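Local coordinates for hyaluronidase (PDB 5DIY), which probably removes O-linked N-acetylglucosamine from proteins as a family 84 glycoside hydrolase, at residues C[233-238]-C[305-310]; C[311-314]-C[319-322]. All coordinates share one frame; numbering follows the deposited sequence.

Interaction 1 (C[233-238]-C[305-310]); sequences PELHIG and EKFYQS
Y308 reaches from helix 301-308 to the backbone of G238. Its CG stands anti to the backbone N (chi1 174°), which sends the ring toward the loop 233-238. Beyond CB, CD1 comes first, 4.2 Å from CG1 of I237, and the two side chains run past each other in opposite senses. CE1 follows and lies 3.3 Å from CA of G238. CZ is 3.5 Å from the same CA, and the hydroxyl OH is 3.4 Å from it. The approach to the ring is oblique. Even a CB on G238 would probably collide with OH of Y308. W288 meets the Y308 ring, and its NE1 bonds to O of I237.

F307 and L235 make the second touch, with CE2 of F307 4.0 Å from CD2 of L235 and the side chains crossing at about a right angle. W375 of helix 373-398 packs on both. Behind the contact, H236 NE2 gives its hydrogen to E234 OE1 at 2.7 Å, on the anti lone pair and nearly in the ring plane. This is apolar packing of the loop between strands 218-222 and 251-256 of the TIM barrel against helix 301-308.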
# COMPACT_ATOMS: atom_id res chain seq x y z
N PRO C 233 6.55 -6.95 1.02
CA PRO C 233 6.03 -8.33 1.13
C PRO C 233 4.50 -8.48 1.10
O PRO C 233 4.01 -9.59 0.83
CB PRO C 233 6.58 -8.79 2.47
CG PRO C 233 7.84 -8.03 2.64
CD PRO C 233 7.54 -6.67 2.08
N GLU C 234 3.76 -7.40 1.35
CA GLU C 234 2.30 -7.44 1.40
C GLU C 234 1.68 -7.14 0.05
O GLU C 234 1.98 -6.10 -0.55
CB GLU C 234 1.79 -6.43 2.41
CG GLU C 234 2.27 -6.69 3.82
CD GLU C 234 2.19 -5.49 4.73
OE1 GLU C 234 1.51 -4.49 4.39
OE2 GLU C 234 2.81 -5.56 5.80
N LEU C 235 0.81 -8.04 -0.44
CA LEU C 235 0.04 -7.78 -1.64
C LEU C 235 -1.23 -7.02 -1.26
O LEU C 235 -2.21 -7.61 -0.80
CB LEU C 235 -0.31 -9.07 -2.38
CG LEU C 235 -1.08 -8.91 -3.69
CD1 LEU C 235 -0.27 -8.11 -4.71
CD2 LEU C 235 -1.49 -10.26 -4.25
N HIS C 236 -1.21 -5.71 -1.48
CA HIS C 236 -2.34 -4.84 -1.14
C HIS C 236 -3.37 -4.82 -2.26
O HIS C 236 -3.48 -3.84 -3.01
CB HIS C 236 -1.87 -3.42 -0.84
CG HIS C 236 -1.02 -3.31 0.38
ND1 HIS C 236 -0.20 -2.22 0.63
CD2 HIS C 236 -0.85 -4.14 1.43
CE1 HIS C 236 0.42 -2.39 1.78
NE2 HIS C 236 0.05 -3.55 2.29
N ILE C 237 -4.13 -5.91 -2.37
CA ILE C 237 -5.19 -6.01 -3.38
C ILE C 237 -6.60 -5.86 -2.82
O ILE C 237 -7.56 -5.90 -3.59
CB ILE C 237 -5.07 -7.29 -4.24
CG1 ILE C 237 -4.97 -8.55 -3.38
CG2 ILE C 237 -3.88 -7.16 -5.19
CD1 ILE C 237 -5.31 -9.83 -4.11
N GLY C 238 -6.74 -5.66 -1.51
CA GLY C 238 -8.05 -5.54 -0.88
C GLY C 238 -8.76 -4.24 -1.24
O GLY C 238 -8.12 -3.30 -1.72
N GLU C 305 -11.65 -14.51 -4.37
CA GLU C 305 -12.21 -14.41 -3.02
C GLU C 305 -11.37 -15.23 -2.03
O GLU C 305 -10.93 -14.71 -1.00
CB GLU C 305 -13.67 -14.89 -2.98
CG GLU C 305 -14.68 -13.92 -3.58
CD GLU C 305 -15.15 -12.83 -2.62
OE1 GLU C 305 -14.52 -12.61 -1.56
OE2 GLU C 305 -16.16 -12.17 -2.93
N LYS C 306 -11.11 -16.49 -2.37
CA LYS C 306 -10.35 -17.39 -1.50
C LYS C 306 -8.90 -16.96 -1.30
O LYS C 306 -8.40 -16.98 -0.19
CB LYS C 306 -10.38 -18.83 -2.04
CG LYS C 306 -9.92 -19.86 -1.02
CD LYS C 306 -10.99 -20.06 0.03
CE LYS C 306 -10.44 -20.65 1.30
NZ LYS C 306 -11.46 -20.57 2.39
N PHE C 307 -8.25 -16.60 -2.40
CA PHE C 307 -6.86 -16.17 -2.37
C PHE C 307 -6.71 -14.87 -1.57
O PHE C 307 -5.70 -14.68 -0.87
CB PHE C 307 -6.33 -16.01 -3.80
CG PHE C 307 -4.91 -15.54 -3.89
CD1 PHE C 307 -3.86 -16.35 -3.47
CD2 PHE C 307 -4.62 -14.28 -4.41
CE1 PHE C 307 -2.55 -15.92 -3.56
CE2 PHE C 307 -3.30 -13.84 -4.51
CZ PHE C 307 -2.27 -14.66 -4.07
N TYR C 308 -7.70 -13.98 -1.68
CA TYR C 308 -7.68 -12.70 -0.95
C TYR C 308 -7.71 -12.89 0.57
O TYR C 308 -7.14 -12.07 1.29
CB TYR C 308 -8.79 -11.73 -1.41
CG TYR C 308 -8.82 -10.48 -0.54
CD1 TYR C 308 -7.68 -9.68 -0.41
CD2 TYR C 308 -9.95 -10.15 0.22
CE1 TYR C 308 -7.66 -8.57 0.43
CE2 TYR C 308 -9.94 -9.04 1.06
CZ TYR C 308 -8.80 -8.25 1.16
OH TYR C 308 -8.77 -7.16 1.98
N GLN C 309 -8.32 -13.97 1.06
CA GLN C 309 -8.32 -14.26 2.50
C GLN C 309 -6.91 -14.39 3.12
O GLN C 309 -6.74 -14.11 4.30
CB GLN C 309 -9.12 -15.52 2.81
CG GLN C 309 -10.61 -15.39 2.59
CD GLN C 309 -11.35 -16.69 2.83
OE1 GLN C 309 -10.76 -17.77 2.83
NE2 GLN C 309 -12.66 -16.59 3.05
N SER C 310 -5.93 -14.79 2.32
CA SER C 310 -4.52 -14.87 2.73
C SER C 310 -3.69 -13.61 2.37
O SER C 310 -2.49 -13.56 2.67
CB SER C 310 -3.87 -16.13 2.12
OG SER C 310 -4.34 -17.31 2.75

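Interaction 2 (C[311-314]-C[319-322]); sequences NTIS and EEPA
E319 meets I313 through its backbone, with the carbonyl O 3.7 Å from CG1. O of E319 also accepts a hydrogen bond of 2.8 Å from a water. That water in turn accepts the hydroxyl hydrogen of T312, at 2.6 Å from OG1. One water thus bridges the two segments, which share no direct hydrogen bond.

E320 comes next. Its chain bends at chi2 (-69°), and OE2 ends 3.8 Å from CD1 of I313. This is a van der Waals touch. A stronger, polar partner of the carboxylate is the backbone N of D439, bonded to OE1.

P321 takes the N-cap position of helix 322-336. The connection from helix 301-308 doubles back here, bringing 319-322 alongside 311-314. O of P321 also takes a hydrogen bond from OG1 of T325 in the first turn. CD of P321 is 3.8 Å from CD1 of I313. CD1 of I313 stands anti to CA (chi2 166°), which carries it to P321 and E320. With an alanine in place of I313, CG1 and CD1 are gone, and a gap is likely to open beside CD of P321 and O of E319. On the same proline, CA lies 3.7 Å from OG1 of T312. V440 of helix 440-451 packs on both E320 and P321.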
# COMPACT_ATOMS: atom_id res chain seq x y z
N ASN C 311 -4.32 -12.60 1.76
CA ASN C 311 -3.65 -11.34 1.41
C ASN C 311 -4.39 -10.11 1.95
O ASN C 311 -4.47 -9.08 1.27
CB ASN C 311 -3.49 -11.24 -0.11
CG ASN C 311 -2.58 -12.32 -0.66
OD1 ASN C 311 -1.36 -12.21 -0.57
ND2 ASN C 311 -3.17 -13.36 -1.23
N THR C 312 -4.91 -10.22 3.17
CA THR C 312 -5.66 -9.13 3.78
C THR C 312 -4.77 -8.07 4.44
O THR C 312 -5.21 -6.93 4.58
CB THR C 312 -6.67 -9.65 4.83
OG1 THR C 312 -5.99 -10.40 5.84
CG2 THR C 312 -7.72 -10.52 4.18
N ILE C 313 -3.54 -8.43 4.82
CA ILE C 313 -2.70 -7.56 5.64
C ILE C 313 -2.39 -6.25 4.89
O ILE C 313 -1.84 -6.25 3.78
CB ILE C 313 -1.38 -8.23 6.12
CG1 ILE C 313 -1.67 -9.42 7.05
CG2 ILE C 313 -0.51 -7.22 6.88
CD1 ILE C 313 -0.48 -10.33 7.29
N SER C 314 -2.78 -5.15 5.51
CA SER C 314 -2.49 -3.80 5.03
C SER C 314 -2.82 -2.83 6.15
O SER C 314 -3.37 -3.24 7.17
CB SER C 314 -3.33 -3.46 3.79
OG SER C 314 -4.69 -3.25 4.13
N GLU C 319 -4.51 -6.72 11.16
CA GLU C 319 -4.41 -7.95 11.98
C GLU C 319 -3.97 -9.14 11.13
O GLU C 319 -3.98 -9.10 9.90
CB GLU C 319 -5.75 -8.27 12.66
CG GLU C 319 -6.34 -7.15 13.51
CD GLU C 319 -5.42 -6.64 14.61
OE1 GLU C 319 -4.63 -7.43 15.16
OE2 GLU C 319 -5.51 -5.43 14.92
N GLU C 320 -3.59 -10.22 11.81
CA GLU C 320 -3.27 -11.46 11.12
C GLU C 320 -4.53 -11.95 10.39
O GLU C 320 -5.63 -11.71 10.88
CB GLU C 320 -2.73 -12.51 12.10
CG GLU C 320 -1.30 -12.23 12.53
CD GLU C 320 -0.30 -12.43 11.39
OE1 GLU C 320 -0.03 -13.59 11.01
OE2 GLU C 320 0.21 -11.42 10.86
N PRO C 321 -4.38 -12.58 9.21
CA PRO C 321 -5.56 -12.97 8.41
C PRO C 321 -6.64 -13.68 9.23
O PRO C 321 -6.36 -14.72 9.83
CB PRO C 321 -4.97 -13.89 7.35
CG PRO C 321 -3.59 -13.34 7.12
CD PRO C 321 -3.13 -12.80 8.46
N ALA C 322 -7.84 -13.11 9.25
CA ALA C 322 -8.87 -13.50 10.22
C ALA C 322 -9.44 -14.89 9.96
O ALA C 322 -9.59 -15.69 10.89
CB ALA C 322 -9.98 -12.46 10.28
O HOH W 1 -5.64 -8.63 7.75

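How the interactions relate
The two contacts are neighbours, with centres about 8 Å apart. They come in series along the chain: interaction 1 closes at S310, and interaction 2 opens at N311. The loop 233-238 belongs to the barrel, between strands 218-222 and 251-256. The other segments follow the barrel, at the end of helix 301-308 and on the way to helix 322-336. The contacts also touch each other. CD2 of H236 lies 3.3 Å from O of I313, and O of Q309 lies 3.5 Å from CB of P321. Together they join a barrel loop to the start of the helical region, away from the annotated sugar-binding residues.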